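Local coordinates for protein galactose-binding lectin (Enterobacter cloacae subsp. cloacae, PDB 6YF6) that binds fucose-type sugars through a calcium ion, this chain being the C-terminal domain of a longer lectin, at residues 39-44 and 132-137; 45-50 and 126-131. One frame throughout, in Å; residues are numbered along the deposited sequence.

Contact 1. Residues 39-44 and 132-137. With CA (calcium ion), chain D; SFU (methyl 1-seleno-alpha-L-fucopyranoside), chain C.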
ATOM      1  N   GLU A  39       7.572  12.359   7.203  1.00 24.85           N
ATOM      2  CA  GLU A  39       8.533  12.972   6.296  1.00 25.94           C
ATOM      3  C   GLU A  39       9.860  13.164   7.015  1.00 24.61           C
ATOM      4  O   GLU A  39       9.899  13.699   8.128  1.00 22.49           O
ATOM      5  CB  GLU A  39       8.011  14.313   5.773  1.00 27.21           C
ATOM      6  CG  GLU A  39       8.955  15.035   4.816  1.00 27.42           C
ATOM      7  CD  GLU A  39       8.212  15.829   3.756  1.00 24.40           C
ATOM      8  OE1 GLU A  39       7.468  15.212   2.964  1.00 24.93           O
ATOM      9  OE2 GLU A  39       8.370  17.070   3.719  1.00 25.70           O
ATOM     10  N   PHE A  40      10.939  12.723   6.376  1.00 24.32           N
ATOM     11  CA  PHE A  40      12.300  12.898   6.876  1.00 23.17           C
ATOM     12  C   PHE A  40      12.993  13.897   5.954  1.00 23.33           C
ATOM     13  O   PHE A  40      13.495  13.525   4.890  1.00 23.95           O
ATOM     14  CB  PHE A  40      13.047  11.567   6.920  1.00 23.36           C
ATOM     15  CG  PHE A  40      12.406  10.536   7.811  1.00 23.59           C
ATOM     16  CD1 PHE A  40      11.299   9.820   7.385  1.00 24.67           C
ATOM     17  CD2 PHE A  40      12.916  10.279   9.074  1.00 23.16           C
ATOM     18  CE1 PHE A  40      10.712   8.872   8.205  1.00 24.16           C
ATOM     19  CE2 PHE A  40      12.333   9.335   9.896  1.00 22.92           C
ATOM     20  CZ  PHE A  40      11.231   8.629   9.462  1.00 23.24           C
ATOM     21  N   ILE A  41      13.005  15.171   6.359  1.00 21.76           N
ATOM     22  CA  ILE A  41      13.637  16.229   5.567  1.00 25.12           C
ATOM     23  C   ILE A  41      15.092  16.468   5.954  1.00 21.94           C
ATOM     24  O   ILE A  41      15.803  17.189   5.234  1.00 24.26           O
ATOM     25  CB  ILE A  41      12.801  17.519   5.709  1.00 25.66           C
ATOM     26  CG1 ILE A  41      13.040  18.460   4.528  1.00 28.36           C
ATOM     27  CG2 ILE A  41      13.113  18.195   7.029  1.00 28.59           C
ATOM     28  CD1 ILE A  41      12.521  17.914   3.204  1.00 28.10           C
ATOM     29  N   THR A  42      15.557  15.884   7.062  1.00 21.88           N
ATOM     30  CA  THR A  42      16.947  15.937   7.512  1.00 23.98           C
ATOM     31  C   THR A  42      17.561  17.323   7.365  1.00 26.16           C
ATOM     32  O   THR A  42      18.268  17.611   6.391  1.00 26.28           O
ATOM     33  CB  THR A  42      17.789  14.893   6.765  1.00 24.57           C
ATOM     34  OG1 THR A  42      17.710  15.101   5.350  1.00 27.26           O
ATOM     35  CG2 THR A  42      17.287  13.502   7.091  1.00 22.41           C
ATOM     36  N   ARG A  43      17.312  18.178   8.357  1.00 29.08           N
ATOM     37  CA  ARG A  43      17.716  19.570   8.294  1.00 31.51           C
ATOM     38  C   ARG A  43      19.234  19.710   8.400  1.00 30.85           C
ATOM     39  O   ARG A  43      19.927  18.791   8.845  1.00 31.63           O
ATOM     40  CB  ARG A  43      17.058  20.359   9.422  1.00 33.45           C
ATOM     41  CG  ARG A  43      15.533  20.396   9.408  1.00 34.04           C
ATOM     42  CD  ARG A  43      15.058  21.203  10.599  1.00 34.53           C
ATOM     43  NE  ARG A  43      13.617  21.161  10.825  1.00 33.14           N
ATOM     44  CZ  ARG A  43      13.016  21.823  11.809  1.00 34.43           C
ATOM     45  NH1 ARG A  43      13.739  22.567  12.640  1.00 36.70           N
ATOM     46  NH2 ARG A  43      11.704  21.747  11.965  1.00 32.35           N
ATOM     47  N   PRO A  44      19.771  20.871   8.018  1.00 30.88           N
ATOM     48  CA  PRO A  44      21.228  21.053   8.044  1.00 30.59           C
ATOM     49  C   PRO A  44      21.818  20.890   9.437  1.00 32.40           C
ATOM     50  O   PRO A  44      21.204  21.240  10.446  1.00 32.56           O
ATOM     51  CB  PRO A  44      21.414  22.490   7.531  1.00 32.42           C
ATOM     52  CG  PRO A  44      20.179  22.780   6.739  1.00 31.96           C
ATOM     53  CD  PRO A  44      19.075  22.029   7.425  1.00 31.00           C
ATOM     54  N   GLY A 132      20.341  16.504   0.828  1.00 27.78           N
ATOM     55  CA  GLY A 132      19.566  15.382   0.345  1.00 26.85           C
ATOM     56  C   GLY A 132      19.138  14.495   1.496  1.00 26.27           C
ATOM     57  O   GLY A 132      18.763  14.991   2.564  1.00 24.24           O
ATOM     58  N   ASN A 133      19.198  13.182   1.305  1.00 26.28           N
ATOM     59  CA  ASN A 133      18.817  12.241   2.353  1.00 25.66           C
ATOM     60  C   ASN A 133      17.391  12.513   2.835  1.00 24.18           C
ATOM     61  O   ASN A 133      17.113  12.552   4.036  1.00 22.48           O
ATOM     62  CB  ASN A 133      19.815  12.309   3.513  1.00 27.25           C
ATOM     63  CG  ASN A 133      19.683  11.140   4.461  1.00 27.40           C
ATOM     64  OD1 ASN A 133      19.209  10.075   4.078  1.00 25.23           O
ATOM     65  ND2 ASN A 133      20.103  11.333   5.704  1.00 28.80           N
ATOM     66  N   ASP A 134      16.483  12.704   1.879  1.00 23.84           N
ATOM     67  CA  ASP A 134      15.088  13.040   2.146  1.00 23.79           C
ATOM     68  C   ASP A 134      14.184  11.892   1.715  1.00 20.01           C
ATOM     69  O   ASP A 134      14.303  11.391   0.592  1.00 21.43           O
ATOM     70  CB  ASP A 134      14.695  14.322   1.407  1.00 24.14           C
ATOM     71  CG  ASP A 134      15.665  15.458   1.659  1.00 24.82           C
ATOM     72  OD1 ASP A 134      15.821  15.853   2.833  1.00 23.86           O
ATOM     73  OD2 ASP A 134      16.275  15.952   0.687  1.00 24.85           O
ATOM     74  N   PHE A 135      13.271  11.486   2.595  1.00 19.95           N
ATOM     75  CA  PHE A 135      12.436  10.324   2.315  1.00 20.13           C
ATOM     76  C   PHE A 135      11.208  10.350   3.215  1.00 20.49           C
ATOM     77  O   PHE A 135      11.101  11.161   4.137  1.00 20.48           O
ATOM     78  CB  PHE A 135      13.225   9.016   2.494  1.00 20.89           C
ATOM     79  CG  PHE A 135      13.892   8.878   3.839  1.00 23.73           C
ATOM     80  CD1 PHE A 135      15.078   9.544   4.117  1.00 25.71           C
ATOM     81  CD2 PHE A 135      13.344   8.064   4.817  1.00 23.00           C
ATOM     82  CE1 PHE A 135      15.697   9.410   5.351  1.00 26.30           C
ATOM     83  CE2 PHE A 135      13.956   7.927   6.050  1.00 23.61           C
ATOM     84  CZ  PHE A 135      15.135   8.601   6.317  1.00 25.36           C
ATOM     85  N   ARG A 136      10.268   9.450   2.918  1.00 21.57           N
ATOM     86  CA  ARG A 136       9.019   9.334   3.658  1.00 21.19           C
ATOM     87  C   ARG A 136       8.742   7.871   3.977  1.00 19.88           C
ATOM     88  O   ARG A 136       9.070   6.977   3.193  1.00 19.29           O
ATOM     89  CB  ARG A 136       7.830   9.918   2.860  1.00 22.70           C
ATOM     90  CG  ARG A 136       7.872  11.434   2.642  1.00 22.75           C
ATOM     91  CD  ARG A 136       6.847  11.873   1.591  1.00 23.51           C
ATOM     92  NE  ARG A 136       6.665  13.322   1.554  1.00 24.94           N
ATOM     93  CZ  ARG A 136       6.028  13.982   0.587  1.00 24.26           C
ATOM     94  NH1 ARG A 136       5.507  13.334  -0.445  1.00 26.82           N
ATOM     95  NH2 ARG A 136       5.918  15.300   0.651  1.00 24.60           N
ATOM     96  N   ILE A 137       8.127   7.636   5.136  1.00 18.82           N
ATOM     97  CA  ILE A 137       7.642   6.319   5.533  1.00 18.94           C
ATOM     98  C   ILE A 137       6.145   6.425   5.775  1.00 20.26           C
ATOM     99  O   ILE A 137       5.708   7.152   6.678  1.00 22.62           O
ATOM    100  CB  ILE A 137       8.357   5.792   6.786  1.00 19.84           C
ATOM    101  CG1 ILE A 137       9.810   5.452   6.453  1.00 21.00           C
ATOM    102  CG2 ILE A 137       7.615   4.571   7.335  1.00 21.25           C
ATOM    103  CD1 ILE A 137      10.699   5.236   7.670  1.00 20.95           C
TER
HETATM  104 CA    CA D 302      17.766  16.921   3.910  1.00 21.95          CA
HETATM  105  C1  SFU C 301      19.564  20.791   1.338  1.00 34.30           C
HETATM  106  C2  SFU C 301      19.002  20.332   2.683  1.00 21.73           C
HETATM  107  C3  SFU C 301      17.502  19.973   2.612  1.00 23.73           C
HETATM  108  C4  SFU C 301      17.302  18.986   1.469  1.00 27.29           C
HETATM  109  C5  SFU C 301      17.805  19.637   0.183  1.00 30.56           C
HETATM  110  C6  SFU C 301      17.636  18.664  -0.974  1.00 34.79           C
HETATM  111  O2  SFU C 301      19.198  21.361   3.637  1.00 19.34           O
HETATM  112  O3  SFU C 301      17.124  19.308   3.805  1.00 26.16           O
HETATM  113  O4  SFU C 301      18.054  17.799   1.664  1.00 23.36           O
HETATM  114  O5  SFU C 301      19.210  19.962   0.264  1.00 24.56           O
HETATM  115  CM  SFU C 301      19.652  22.928  -0.793  1.00 45.17           C
HETATM  116 SE   SFU C 301      18.936  22.670   0.969  1.00 44.71          SE
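With chi1 at -60° F40 swings its CG opposite the carbonyl carbon, and F135, at 54°, tucks its own between backbone N and carbonyl carbon; these two turns lay one ring over the other. They form an offset stack, planes 6° apart, in which CE2 of F135 sits 3.5 Å from CG of F40 while the CB of F40 rests over the centre of the F135 ring. Flat, apolar rings suit this buried face, where CD1 of I137 also reaches CE1 of F40. F40 and F135 make an antiparallel hydrogen-bonded pair, F40 N to F135 O being 2.7 Å. On the face of E39 and R136 the extended arginine lies alongside the glutamate, carboxylate and guanidinium nearly coplanar, and OE1 of E39 takes both NE and NH2 of R136 in a salt bridge. The other oxygen, OE2, bonds to Y29 of the second subunit, whose strand continues the sheet. Past the strand ends, oxygens converge on calcium: OG1 of T42 at 2.3 Å, OD1 of D134 at 2.5 Å, and the carbonyls of I41, T42 and G132. With S130 O and fucoside O3 and O4, they complete a calcium-mediated sugar site, where the ion bridges protein and sugar.

Contact 2. Residues 45-50 and 126-131. With CA (calcium ion), chain D; SFU (methyl 1-seleno-alpha-L-fucopyranoside), chain C.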
ATOM      1  N   ASN A  45      23.034  20.340   9.475  1.00 34.62           N
ATOM      2  CA  ASN A  45      23.888  20.354  10.666  1.00 37.37           C
ATOM      3  C   ASN A  45      23.293  19.567  11.825  1.00 35.10           C
ATOM      4  O   ASN A  45      23.463  19.933  12.990  1.00 34.48           O
ATOM      5  CB  ASN A  45      24.194  21.787  11.103  1.00 41.74           C
ATOM      6  CG  ASN A  45      25.000  22.544  10.072  1.00 43.28           C
ATOM      7  OD1 ASN A  45      25.665  21.942   9.227  1.00 42.76           O
ATOM      8  ND2 ASN A  45      24.947  23.869  10.132  1.00 45.89           N
ATOM      9  N   LYS A  46      22.593  18.483  11.515  1.00 31.22           N
ATOM     10  CA  LYS A  46      22.253  17.460  12.489  1.00 29.40           C
ATOM     11  C   LYS A  46      22.717  16.123  11.930  1.00 28.23           C
ATOM     12  O   LYS A  46      22.861  15.957  10.716  1.00 28.39           O
ATOM     13  CB  LYS A  46      20.752  17.440  12.790  1.00 30.13           C
ATOM     14  CG  LYS A  46      20.239  18.750  13.369  1.00 32.26           C
ATOM     15  CD  LYS A  46      18.746  18.695  13.651  1.00 33.45           C
ATOM     16  CE  LYS A  46      18.194  20.073  14.009  1.00 35.93           C
ATOM     17  NZ  LYS A  46      16.883  19.977  14.714  1.00 36.58           N
ATOM     18  N   ASN A  47      22.966  15.170  12.824  1.00 28.59           N
ATOM     19  CA  ASN A  47      23.420  13.842  12.424  1.00 28.59           C
ATOM     20  C   ASN A  47      22.195  12.946  12.257  1.00 27.05           C
ATOM     21  O   ASN A  47      21.520  12.615  13.237  1.00 29.41           O
ATOM     22  CB  ASN A  47      24.401  13.277  13.448  1.00 29.08           C
ATOM     23  CG  ASN A  47      25.130  12.047  12.936  1.00 30.29           C
ATOM     24  OD1 ASN A  47      24.503  11.079  12.513  1.00 30.92           O
ATOM     25  ND2 ASN A  47      26.456  12.083  12.965  1.00 30.72           N
ATOM     26  N   HIS A  48      21.904  12.557  11.014  1.00 25.39           N
ATOM     27  CA  HIS A  48      20.722  11.766  10.693  1.00 23.32           C
ATOM     28  C   HIS A  48      21.026  10.282  10.517  1.00 23.44           C
ATOM     29  O   HIS A  48      20.204   9.549   9.956  1.00 21.62           O
ATOM     30  CB  HIS A  48      20.062  12.335   9.440  1.00 23.49           C
ATOM     31  CG  HIS A  48      19.849  13.813   9.510  1.00 24.55           C
ATOM     32  ND1 HIS A  48      18.845  14.381  10.263  1.00 22.62           N
ATOM     33  CD2 HIS A  48      20.539  14.841   8.963  1.00 24.10           C
ATOM     34  CE1 HIS A  48      18.911  15.695  10.159  1.00 23.89           C
ATOM     35  NE2 HIS A  48      19.928  16.001   9.373  1.00 24.21           N
ATOM     36  N   ALA A  49      22.177   9.822  10.994  1.00 27.04           N
ATOM     37  CA  ALA A  49      22.507   8.404  11.013  1.00 28.04           C
ATOM     38  C   ALA A  49      22.244   7.850  12.407  1.00 27.17           C
ATOM     39  O   ALA A  49      22.625   8.469  13.409  1.00 25.02           O
ATOM     40  CB  ALA A  49      23.963   8.166  10.617  1.00 30.16           C
ATOM     41  N   GLY A  50      21.603   6.688  12.464  1.00 26.78           N
ATOM     42  CA  GLY A  50      21.236   6.037  13.698  1.00 26.43           C
ATOM     43  C   GLY A  50      19.794   5.585  13.639  1.00 25.79           C
ATOM     44  O   GLY A  50      19.210   5.437  12.559  1.00 26.53           O
ATOM     45  N   HIS A 126      21.617   5.024   7.681  1.00 26.07           N
ATOM     46  CA  HIS A 126      23.063   4.897   7.559  1.00 28.68           C
ATOM     47  C   HIS A 126      23.697   6.116   6.903  1.00 28.33           C
ATOM     48  O   HIS A 126      24.896   6.097   6.606  1.00 30.84           O
ATOM     49  CB  HIS A 126      23.409   3.630   6.777  1.00 30.95           C
ATOM     50  CG  HIS A 126      22.858   2.382   7.391  1.00 27.36           C
ATOM     51  ND1 HIS A 126      23.652   1.458   8.039  1.00 31.56           N
ATOM     52  CD2 HIS A 126      21.592   1.910   7.469  1.00 26.84           C
ATOM     53  CE1 HIS A 126      22.898   0.469   8.484  1.00 28.80           C
ATOM     54  NE2 HIS A 126      21.644   0.718   8.151  1.00 27.90           N
ATOM     55  N   VAL A 127      22.925   7.176   6.686  1.00 27.06           N
ATOM     56  CA  VAL A 127      23.411   8.411   6.082  1.00 27.54           C
ATOM     57  C   VAL A 127      23.194   9.531   7.090  1.00 26.93           C
ATOM     58  O   VAL A 127      22.049   9.840   7.443  1.00 25.72           O
ATOM     59  CB  VAL A 127      22.698   8.713   4.754  1.00 27.72           C
ATOM     60  CG1 VAL A 127      23.175  10.035   4.166  1.00 26.01           C
ATOM     61  CG2 VAL A 127      22.922   7.575   3.765  1.00 29.87           C
ATOM     62  N   SER A 128      24.290  10.126   7.562  1.00 29.20           N
ATOM     63  CA  SER A 128      24.196  11.244   8.491  1.00 29.80           C
ATOM     64  C   SER A 128      23.947  12.574   7.791  1.00 30.00           C
ATOM     65  O   SER A 128      23.571  13.546   8.455  1.00 29.87           O
ATOM     66  CB  SER A 128      25.479  11.346   9.323  1.00 31.98           C
ATOM     67  OG  SER A 128      26.600  11.635   8.504  1.00 32.76           O
ATOM     68  N   ALA A 129      24.121  12.628   6.473  1.00 31.13           N
ATOM     69  CA  ALA A 129      24.120  13.895   5.758  1.00 30.69           C
ATOM     70  C   ALA A 129      22.759  14.576   5.825  1.00 26.88           C
ATOM     71  O   ALA A 129      21.717  13.933   5.975  1.00 23.29           O
ATOM     72  CB  ALA A 129      24.506  13.673   4.295  1.00 32.00           C
ATOM     73  N   SER A 130      22.783  15.904   5.717  1.00 26.70           N
ATOM     74  CA  SER A 130      21.574  16.701   5.565  1.00 24.91           C
ATOM     75  C   SER A 130      21.324  17.111   4.121  1.00 23.24           C
ATOM     76  O   SER A 130      20.166  17.296   3.731  1.00 22.78           O
ATOM     77  CB  SER A 130      21.658  17.957   6.438  1.00 25.57           C
ATOM     78  OG  SER A 130      22.634  18.848   5.937  1.00 29.52           O
ATOM     79  N   MET A 131      22.386  17.252   3.326  1.00 25.41           N
ATOM     80  CA  MET A 131      22.264  17.534   1.900  1.00 28.00           C
ATOM     81  C   MET A 131      21.602  16.344   1.217  1.00 27.22           C
ATOM     82  O   MET A 131      22.228  15.294   1.043  1.00 29.02           O
ATOM     83  CB  MET A 131      23.639  17.809   1.297  1.00 33.28           C
ATOM     84  CG  MET A 131      24.243  19.144   1.697  1.00 40.23           C
ATOM     85  SD  MET A 131      23.380  20.548   0.956  1.00 42.30           S
ATOM     86  CE  MET A 131      23.856  20.392  -0.764  1.00 43.76           C
TER
HETATM   87 CA    CA D 302      17.766  16.921   3.910  1.00 21.95          CA
HETATM   88  C1  SFU C 301      19.564  20.791   1.338  1.00 34.30           C
HETATM   89  C2  SFU C 301      19.002  20.332   2.683  1.00 21.73           C
HETATM   90  C3  SFU C 301      17.502  19.973   2.612  1.00 23.73           C
HETATM   91  C4  SFU C 301      17.302  18.986   1.469  1.00 27.29           C
HETATM   92  C5  SFU C 301      17.805  19.637   0.183  1.00 30.56           C
HETATM   93  C6  SFU C 301      17.636  18.664  -0.974  1.00 34.79           C
HETATM   94  O2  SFU C 301      19.198  21.361   3.637  1.00 19.34           O
HETATM   95  O3  SFU C 301      17.124  19.308   3.805  1.00 26.16           O
HETATM   96  O4  SFU C 301      18.054  17.799   1.664  1.00 23.36           O
HETATM   97  O5  SFU C 301      19.210  19.962   0.264  1.00 24.56           O
HETATM   98  CM  SFU C 301      19.652  22.928  -0.793  1.00 45.17           C
HETATM   99 SE   SFU C 301      18.936  22.670   0.969  1.00 44.71          SE
HETATM  100  O   HOH W   1      24.496  18.572   8.125  1.00 29.93           O
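S128, H48 and A49 bury the most surface where these two loops run past each other in nearly opposite directions. The backbone N of H48 gives a straight hydrogen bond to S128 O at 3.2 Å, reaching it well off the C=O direction. With chi1 at -50° the CG of H48 sits beside the backbone N, anti to the carbonyl carbon, which brings CD2 within 3.3 Å of the O of A129, while the CB of S130 lies at the ring's edge. NE2 hydrogen-bonds to R43 O, so histidine both packs flat and braces its own loop next to calcium ligands I41 and T42. This pairing joins two loops at the sugar-binding end of the domain's two antiparallel sheets, and S130 O binds the calcium ion at 2.4 Å. N47 makes an Asx turn: its OD1 accepts from the N of A49 at 3.0 Å, while the same oxygen lies against the CB of S128. Small residues suit this close passage, and the methyl of A49 fits against the backbone of S128, CB to CA 3.7 Å. Nearer the sugar, a water joins N45 N to S130 OG. K46 NZ forms a salt bridge with D27 of the second subunit.

In the fold
Contact 1 is buried and begins in the sheet, where strands 29-40 and 135-143 pair; contact 2 lies at the surface, between loops leading into strand 50-58 and out of strand 118-125 of the other sheet. Accordingly, contact 1 combines stacked rings, a salt bridge and ladder bonds, whereas contact 2 relies on one imidazole, small side chains, one direct backbone bond and a water. Both supply calcium ligands and border the fucoside, with four of the five metal-binding residues in contact 1 and the fifth in contact 2. Their centres are about 9 Å apart, and N133 ND2, hydrogen-bonded to A129 O, ties them together. Both also reach the second subunit.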